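Long-range contacts in methyltransferase (Streptococcus mutans, PDB 2B78), which probably transfers methyl groups from S-adenosyl-L-methionine, possibly acting on RNA, although its function has not been established: residues 46-51 with 65-70; 3-8 with 41-46. All blocks are in the same frame, centred on the assembly; numbering follows the deposited sequence.

Contact 1: 46-51 with 65-70; sequences LGTAYL and KKVSLN
Gly47 and Thr48, on strand 45-54, face the start of the irregular segment 65-70, which leaves strand 57-63 and leads into helix 71-83. The backbones come nearest at Gly47 and Lys65, whose CA atoms lie 5.0 Å apart; Thr48 CA and Lys66 CA follow at 5.8 Å. Leu46 and Gly47 both pair with Leu38 of strand 34-39, a classic beta bulge, and Gly47 takes a positive phi (141°), part of a backbone conformation that few residues other than glycine adopt. Thr48 carries the contact. Its hydroxyl OG1 donates to the carbonyl O of Lys65 at 2.6 Å, coming in at a C=O...OG1 angle of 139° and only slightly tilted from the carbonyl plane. With OG1 anti to the carbonyl carbon (chi1 -61°), the hydroxyl is turned to Lys65 O, while CG2, anti to the backbone N, lies against the backbone of Val67, 3.7 Å from O of Val67. The CG2 branch of Val67 closes over the same threonine, 4.1 Å from Thr48 CB. Further along, Asn70 caps the following helix through OD1 to the backbone N of Tyr73. One buried hydroxyl thus finds an acceptor in a backbone carbonyl just past the sheet, tying the departing chain to the strand beside it through a side chain where ladder pairing has ended.

Contact 2: 3-8 with 41-46; sequences KLMVGS and DADIFL
At the edge of the five-stranded sheet in the PUA-like region, strand 2-5 and Val6 just after it pack against the turn between strands 34-39 and 45-54 and the first residues of the latter. Strand 2-5 pairs with 34-39 rather than with 45-54, and the turn is met by side chains and one water. Met5 lies over the start of the turn: its SD is 3.9 Å from Asp41 CA. The chain runs extended from the backbone and bends at its last torsion (chi3 -78°), which brings the methyl CE to 3.3 Å from Asp43 OD1. The same carboxylate oxygen receives Lys3 NZ in a long salt bridge of 3.6 Å, the two side chains crossing at about a right angle; Lys3 also makes a cation-pi contact with Tyr39. On the buried side, Val6 CG2 meets Leu46 CD1 at 3.6 Å, a small apolar pair extended by Leu38 and by Leu14 of helix 8-16. Between the backbones the water lies 2.7 Å from Val6 O, to which it can donate, and accepts from Asp41 N at 3.0 Å, bridging chains whose direct Val6 O to Asp41 N separation is 4.1 Å. Inside the turn, Ser40 OG receives the backbone N atoms of Ala42 and Ile44. Polar groups and Met5 on the outer side, with aliphatic branches beneath, make this a beta-hairpin turn packed against the edge strand of a mixed sheet.

In the fold
Contacts 1 and 2 lie 14 Å apart, centre to centre, and follow each other along strand 45-54, with Leu46 common to both. Contact 2 gathers the entry to that strand against the N-terminal edge; contact 1 holds the chain that leaves strand 57-63 beside it. They meet directly where the ring of Phe45 packs on the backbone of 65-70, Phe45 CE2 lying 3.5 Å from Lys65 C. Both reach the same five-stranded sheet of the PUA-like region, at about 27 Å (contact 1) and 34 Å (contact 2) between contact centre and chain centre. Both lie away from Asp242, Arg246, Asp271 and Val272, the S-adenosyl-L-homocysteine site, which holds no ligand in this chain.

Contact 1: 46-51 with 65-70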
ATOM      1  N   LEU A  46      14.549 -14.515 -24.157  1.00 24.86           N
ATOM      2  CA  LEU A  46      13.561 -14.621 -23.082  1.00 24.97           C
ATOM      3  C   LEU A  46      12.701 -13.372 -22.927  1.00 23.72           C
ATOM      4  O   LEU A  46      11.702 -13.387 -22.201  1.00 24.56           O
ATOM      5  CB  LEU A  46      14.260 -14.929 -21.753  1.00 25.25           C
ATOM      6  CG  LEU A  46      15.037 -16.252 -21.669  1.00 26.29           C
ATOM      7  CD1 LEU A  46      15.817 -16.294 -20.361  1.00 25.90           C
ATOM      8  CD2 LEU A  46      14.075 -17.433 -21.762  1.00 26.54           C
ATOM      9  N   GLY A  47      13.087 -12.279 -23.578  1.00 23.20           N
ATOM     10  CA  GLY A  47      12.273 -11.079 -23.483  1.00 21.48           C
ATOM     11  C   GLY A  47      12.994  -9.756 -23.392  1.00 20.51           C
ATOM     12  O   GLY A  47      14.223  -9.693 -23.308  1.00 21.25           O
ATOM     13  N   THR A  48      12.202  -8.687 -23.407  1.00 19.67           N
ATOM     14  CA  THR A  48      12.710  -7.322 -23.316  1.00 18.86           C
ATOM     15  C   THR A  48      12.538  -6.885 -21.872  1.00 17.93           C
ATOM     16  O   THR A  48      11.516  -7.180 -21.259  1.00 20.02           O
ATOM     17  CB  THR A  48      11.900  -6.383 -24.244  1.00 18.90           C
ATOM     18  OG1 THR A  48      12.035  -6.826 -25.601  1.00 17.78           O
ATOM     19  CG2 THR A  48      12.397  -4.940 -24.132  1.00 18.34           C
ATOM     20  N   ALA A  49      13.530  -6.194 -21.321  1.00 16.40           N
ATOM     21  CA  ALA A  49      13.447  -5.742 -19.938  1.00 16.15           C
ATOM     22  C   ALA A  49      14.210  -4.443 -19.737  1.00 15.78           C
ATOM     23  O   ALA A  49      14.910  -3.983 -20.637  1.00 14.85           O
ATOM     24  CB  ALA A  49      14.012  -6.818 -19.012  1.00 15.41           C
ATOM     25  N   TYR A  50      14.064  -3.841 -18.560  1.00 15.14           N
ATOM     26  CA  TYR A  50      14.806  -2.628 -18.265  1.00 14.50           C
ATOM     27  C   TYR A  50      15.454  -2.780 -16.898  1.00 14.59           C
ATOM     28  O   TYR A  50      14.908  -3.430 -16.002  1.00 12.41           O
ATOM     29  CB  TYR A  50      13.910  -1.372 -18.338  1.00 14.18           C
ATOM     30  CG  TYR A  50      13.025  -1.061 -17.140  1.00 14.46           C
ATOM     31  CD1 TYR A  50      13.566  -0.602 -15.938  1.00 13.59           C
ATOM     32  CD2 TYR A  50      11.637  -1.172 -17.232  1.00 15.64           C
ATOM     33  CE1 TYR A  50      12.745  -0.257 -14.857  1.00 15.35           C
ATOM     34  CE2 TYR A  50      10.803  -0.825 -16.156  1.00 14.49           C
ATOM     35  CZ  TYR A  50      11.364  -0.369 -14.976  1.00 14.93           C
ATOM     36  OH  TYR A  50      10.556  -0.009 -13.920  1.00 14.12           O
ATOM     37  N   LEU A  51      16.642  -2.204 -16.756  1.00 15.16           N
ATOM     38  CA  LEU A  51      17.373  -2.275 -15.507  1.00 15.44           C
ATOM     39  C   LEU A  51      17.332  -0.948 -14.771  1.00 16.00           C
ATOM     40  O   LEU A  51      17.450   0.111 -15.376  1.00 15.21           O
ATOM     41  CB  LEU A  51      18.836  -2.654 -15.761  1.00 15.65           C
ATOM     42  CG  LEU A  51      19.123  -3.979 -16.467  1.00 15.45           C
ATOM     43  CD1 LEU A  51      20.629  -4.158 -16.609  1.00 12.56           C
ATOM     44  CD2 LEU A  51      18.521  -5.128 -15.672  1.00 15.26           C
ATOM     45  N   LYS A  65       8.626 -10.602 -25.702  1.00 31.91           N
ATOM     46  CA  LYS A  65       8.901 -10.351 -27.109  1.00 33.45           C
ATOM     47  C   LYS A  65       9.816  -9.152 -27.276  1.00 34.26           C
ATOM     48  O   LYS A  65      10.116  -8.439 -26.314  1.00 33.99           O
ATOM     49  CB  LYS A  65       7.598 -10.084 -27.874  1.00 33.79           C
ATOM     50  CG  LYS A  65       6.611 -11.236 -27.858  1.00 35.14           C
ATOM     51  CD  LYS A  65       5.443 -10.973 -28.791  1.00 36.06           C
ATOM     52  CE  LYS A  65       4.480 -12.151 -28.804  1.00 36.16           C
ATOM     53  NZ  LYS A  65       3.298 -11.887 -29.668  1.00 36.19           N
ATOM     54  N   LYS A  66      10.262  -8.942 -28.511  1.00 33.98           N
ATOM     55  CA  LYS A  66      11.119  -7.815 -28.841  1.00 34.46           C
ATOM     56  C   LYS A  66      10.206  -6.617 -29.062  1.00 34.06           C
ATOM     57  O   LYS A  66       9.436  -6.574 -30.024  1.00 33.86           O
ATOM     58  CB  LYS A  66      11.906  -8.100 -30.121  1.00 35.90           C
ATOM     59  CG  LYS A  66      12.605  -6.879 -30.694  1.00 37.96           C
ATOM     60  CD  LYS A  66      13.245  -7.183 -32.044  1.00 38.92           C
ATOM     61  CE  LYS A  66      13.807  -5.921 -32.684  1.00 38.44           C
ATOM     62  NZ  LYS A  66      12.734  -4.921 -32.956  1.00 37.67           N
ATOM     63  N   VAL A  67      10.280  -5.649 -28.163  1.00 32.55           N
ATOM     64  CA  VAL A  67       9.444  -4.470 -28.282  1.00 31.18           C
ATOM     65  C   VAL A  67      10.247  -3.246 -27.888  1.00 31.52           C
ATOM     66  O   VAL A  67      11.315  -3.359 -27.283  1.00 30.87           O
ATOM     67  CB  VAL A  67       8.202  -4.587 -27.370  1.00 30.34           C
ATOM     68  CG1 VAL A  67       7.385  -5.817 -27.757  1.00 29.68           C
ATOM     69  CG2 VAL A  67       8.628  -4.681 -25.918  1.00 28.65           C
ATOM     70  N   SER A  68       9.744  -2.074 -28.256  1.00 31.48           N
ATOM     71  CA  SER A  68      10.411  -0.825 -27.914  1.00 31.23           C
ATOM     72  C   SER A  68       9.467  -0.054 -27.007  1.00 29.88           C
ATOM     73  O   SER A  68       8.248  -0.173 -27.135  1.00 29.55           O
ATOM     74  CB  SER A  68      10.717  -0.012 -29.179  1.00 31.43           C
ATOM     75  OG  SER A  68       9.529   0.254 -29.899  1.00 33.02           O
ATOM     76  N   LEU A  69      10.031   0.729 -26.090  1.00 29.99           N
ATOM     77  CA  LEU A  69       9.230   1.511 -25.152  1.00 29.64           C
ATOM     78  C   LEU A  69       8.866   2.901 -25.653  1.00 29.30           C
ATOM     79  O   LEU A  69       9.371   3.898 -25.136  1.00 32.79           O
ATOM     80  CB  LEU A  69       9.961   1.670 -23.815  1.00 28.98           C
ATOM     81  CG  LEU A  69      10.086   0.471 -22.882  1.00 28.39           C
ATOM     82  CD1 LEU A  69      10.734   0.937 -21.578  1.00 27.42           C
ATOM     83  CD2 LEU A  69       8.715  -0.122 -22.612  1.00 27.72           C
ATOM     84  N   ASN A  70       7.991   2.983 -26.647  1.00 27.02           N
ATOM     85  CA  ASN A  70       7.584   4.284 -27.154  1.00 25.97           C
ATOM     86  C   ASN A  70       6.221   4.654 -26.565  1.00 24.59           C
ATOM     87  O   ASN A  70       5.603   3.859 -25.844  1.00 24.11           O
ATOM     88  CB  ASN A  70       7.527   4.275 -28.683  1.00 26.20           C
ATOM     89  CG  ASN A  70       6.757   3.099 -29.225  1.00 26.03           C
ATOM     90  OD1 ASN A  70       5.789   2.649 -28.614  1.00 27.22           O
ATOM     91  ND2 ASN A  70       7.171   2.599 -30.390  1.00 26.70           N
TER

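Contact 2: 3-8 with 41-46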
ATOM      1  N   LYS A   3      22.781  -7.606 -24.558  1.00 37.66           N
ATOM      2  CA  LYS A   3      22.195  -8.938 -24.450  1.00 36.83           C
ATOM      3  C   LYS A   3      22.678  -9.526 -23.126  1.00 35.90           C
ATOM      4  O   LYS A   3      23.853  -9.874 -22.975  1.00 36.11           O
ATOM      5  CB  LYS A   3      22.660  -9.806 -25.623  1.00 37.82           C
ATOM      6  CG  LYS A   3      22.525 -11.313 -25.431  1.00 40.34           C
ATOM      7  CD  LYS A   3      23.271 -12.053 -26.546  1.00 42.21           C
ATOM      8  CE  LYS A   3      23.443 -13.542 -26.253  1.00 43.08           C
ATOM      9  NZ  LYS A   3      22.168 -14.308 -26.294  1.00 44.54           N
ATOM     10  N   LEU A   4      21.767  -9.622 -22.167  1.00 34.42           N
ATOM     11  CA  LEU A   4      22.095 -10.145 -20.850  1.00 33.03           C
ATOM     12  C   LEU A   4      21.776 -11.629 -20.755  1.00 32.63           C
ATOM     13  O   LEU A   4      20.622 -12.037 -20.911  1.00 32.80           O
ATOM     14  CB  LEU A   4      21.311  -9.370 -19.788  1.00 32.42           C
ATOM     15  CG  LEU A   4      21.537  -9.667 -18.304  1.00 32.57           C
ATOM     16  CD1 LEU A   4      23.004  -9.449 -17.944  1.00 32.90           C
ATOM     17  CD2 LEU A   4      20.642  -8.751 -17.470  1.00 30.43           C
ATOM     18  N   MET A   5      22.800 -12.444 -20.519  1.00 31.64           N
ATOM     19  CA  MET A   5      22.585 -13.881 -20.392  1.00 30.53           C
ATOM     20  C   MET A   5      22.256 -14.118 -18.925  1.00 29.00           C
ATOM     21  O   MET A   5      23.011 -13.726 -18.037  1.00 28.27           O
ATOM     22  CB  MET A   5      23.840 -14.660 -20.795  1.00 31.84           C
ATOM     23  CG  MET A   5      23.598 -16.154 -20.962  1.00 33.15           C
ATOM     24  SD  MET A   5      25.050 -17.033 -21.583  1.00 36.52           S
ATOM     25  CE  MET A   5      24.969 -16.601 -23.325  1.00 34.96           C
ATOM     26  N   VAL A   6      21.120 -14.754 -18.670  1.00 28.14           N
ATOM     27  CA  VAL A   6      20.687 -14.986 -17.303  1.00 25.44           C
ATOM     28  C   VAL A   6      20.920 -16.397 -16.784  1.00 24.30           C
ATOM     29  O   VAL A   6      21.088 -17.338 -17.553  1.00 22.84           O
ATOM     30  CB  VAL A   6      19.199 -14.622 -17.162  1.00 24.60           C
ATOM     31  CG1 VAL A   6      18.986 -13.203 -17.672  1.00 24.48           C
ATOM     32  CG2 VAL A   6      18.334 -15.602 -17.949  1.00 21.79           C
ATOM     33  N   GLY A   7      20.923 -16.523 -15.461  1.00 24.73           N
ATOM     34  CA  GLY A   7      21.133 -17.811 -14.823  1.00 23.83           C
ATOM     35  C   GLY A   7      19.921 -18.717 -14.899  1.00 24.35           C
ATOM     36  O   GLY A   7      18.827 -18.284 -15.271  1.00 24.49           O
ATOM     37  N   SER A   8      20.113 -19.981 -14.537  1.00 23.51           N
ATOM     38  CA  SER A   8      19.034 -20.953 -14.573  1.00 22.70           C
ATOM     39  C   SER A   8      17.825 -20.499 -13.755  1.00 22.23           C
ATOM     40  O   SER A   8      16.692 -20.525 -14.242  1.00 21.25           O
ATOM     41  CB  SER A   8      19.538 -22.306 -14.058  1.00 22.39           C
ATOM     42  OG  SER A   8      18.535 -23.298 -14.205  1.00 29.37           O
ATOM     43  N   ASP A  41      21.035 -19.439 -21.093  1.00 29.04           N
ATOM     44  CA  ASP A  41      22.404 -19.918 -21.297  1.00 31.34           C
ATOM     45  C   ASP A  41      22.541 -20.633 -22.636  1.00 31.34           C
ATOM     46  O   ASP A  41      23.654 -20.886 -23.107  1.00 32.33           O
ATOM     47  CB  ASP A  41      22.821 -20.867 -20.163  1.00 32.89           C
ATOM     48  CG  ASP A  41      21.788 -21.948 -19.889  1.00 35.30           C
ATOM     49  OD1 ASP A  41      21.281 -22.553 -20.859  1.00 36.36           O
ATOM     50  OD2 ASP A  41      21.485 -22.201 -18.698  1.00 37.21           O
ATOM     51  N   ALA A  42      21.403 -20.952 -23.244  1.00 31.14           N
ATOM     52  CA  ALA A  42      21.372 -21.627 -24.535  1.00 31.29           C
ATOM     53  C   ALA A  42      21.190 -20.600 -25.646  1.00 31.37           C
ATOM     54  O   ALA A  42      20.901 -20.951 -26.791  1.00 31.84           O
ATOM     55  CB  ALA A  42      20.234 -22.644 -24.569  1.00 30.75           C
ATOM     56  N   ASP A  43      21.350 -19.328 -25.293  1.00 31.70           N
ATOM     57  CA  ASP A  43      21.218 -18.234 -26.249  1.00 32.62           C
ATOM     58  C   ASP A  43      19.807 -18.066 -26.795  1.00 31.88           C
ATOM     59  O   ASP A  43      19.625 -17.612 -27.927  1.00 32.54           O
ATOM     60  CB  ASP A  43      22.186 -18.432 -27.414  1.00 34.63           C
ATOM     61  CG  ASP A  43      23.631 -18.427 -26.972  1.00 38.21           C
ATOM     62  OD1 ASP A  43      24.062 -17.417 -26.374  1.00 40.19           O
ATOM     63  OD2 ASP A  43      24.336 -19.431 -27.223  1.00 40.27           O
ATOM     64  N   ILE A  44      18.809 -18.436 -25.999  1.00 30.99           N
ATOM     65  CA  ILE A  44      17.422 -18.300 -26.426  1.00 29.55           C
ATOM     66  C   ILE A  44      16.850 -16.991 -25.884  1.00 28.19           C
ATOM     67  O   ILE A  44      17.090 -16.631 -24.734  1.00 26.32           O
ATOM     68  CB  ILE A  44      16.552 -19.468 -25.919  1.00 29.76           C
ATOM     69  CG1 ILE A  44      17.173 -20.806 -26.340  1.00 31.26           C
ATOM     70  CG2 ILE A  44      15.139 -19.333 -26.462  1.00 29.40           C
ATOM     71  CD1 ILE A  44      17.382 -20.966 -27.837  1.00 31.08           C
ATOM     72  N   PHE A  45      16.097 -16.283 -26.724  1.00 27.34           N
ATOM     73  CA  PHE A  45      15.503 -15.005 -26.339  1.00 26.27           C
ATOM     74  C   PHE A  45      14.403 -15.185 -25.298  1.00 25.78           C
ATOM     75  O   PHE A  45      13.435 -15.911 -25.529  1.00 26.25           O
ATOM     76  CB  PHE A  45      14.931 -14.308 -27.575  1.00 24.97           C
ATOM     77  CG  PHE A  45      14.321 -12.967 -27.289  1.00 23.24           C
ATOM     78  CD1 PHE A  45      15.102 -11.921 -26.809  1.00 21.76           C
ATOM     79  CD2 PHE A  45      12.965 -12.749 -27.504  1.00 22.47           C
ATOM     80  CE1 PHE A  45      14.543 -10.675 -26.548  1.00 22.66           C
ATOM     81  CE2 PHE A  45      12.391 -11.504 -27.245  1.00 22.71           C
ATOM     82  CZ  PHE A  45      13.184 -10.464 -26.766  1.00 22.67           C
ATOM     83  N   LEU A  46      14.549 -14.515 -24.157  1.00 24.86           N
ATOM     84  CA  LEU A  46      13.561 -14.621 -23.082  1.00 24.97           C
ATOM     85  C   LEU A  46      12.701 -13.372 -22.927  1.00 23.72           C
ATOM     86  O   LEU A  46      11.702 -13.387 -22.201  1.00 24.56           O
ATOM     87  CB  LEU A  46      14.260 -14.929 -21.753  1.00 25.25           C
ATOM     88  CG  LEU A  46      15.037 -16.252 -21.669  1.00 26.29           C
ATOM     89  CD1 LEU A  46      15.817 -16.294 -20.361  1.00 25.90           C
ATOM     90  CD2 LEU A  46      14.075 -17.433 -21.762  1.00 26.54           C
TER
HETATM   91  O   HOH W   1      20.114 -19.798 -18.252  1.00 36.29           O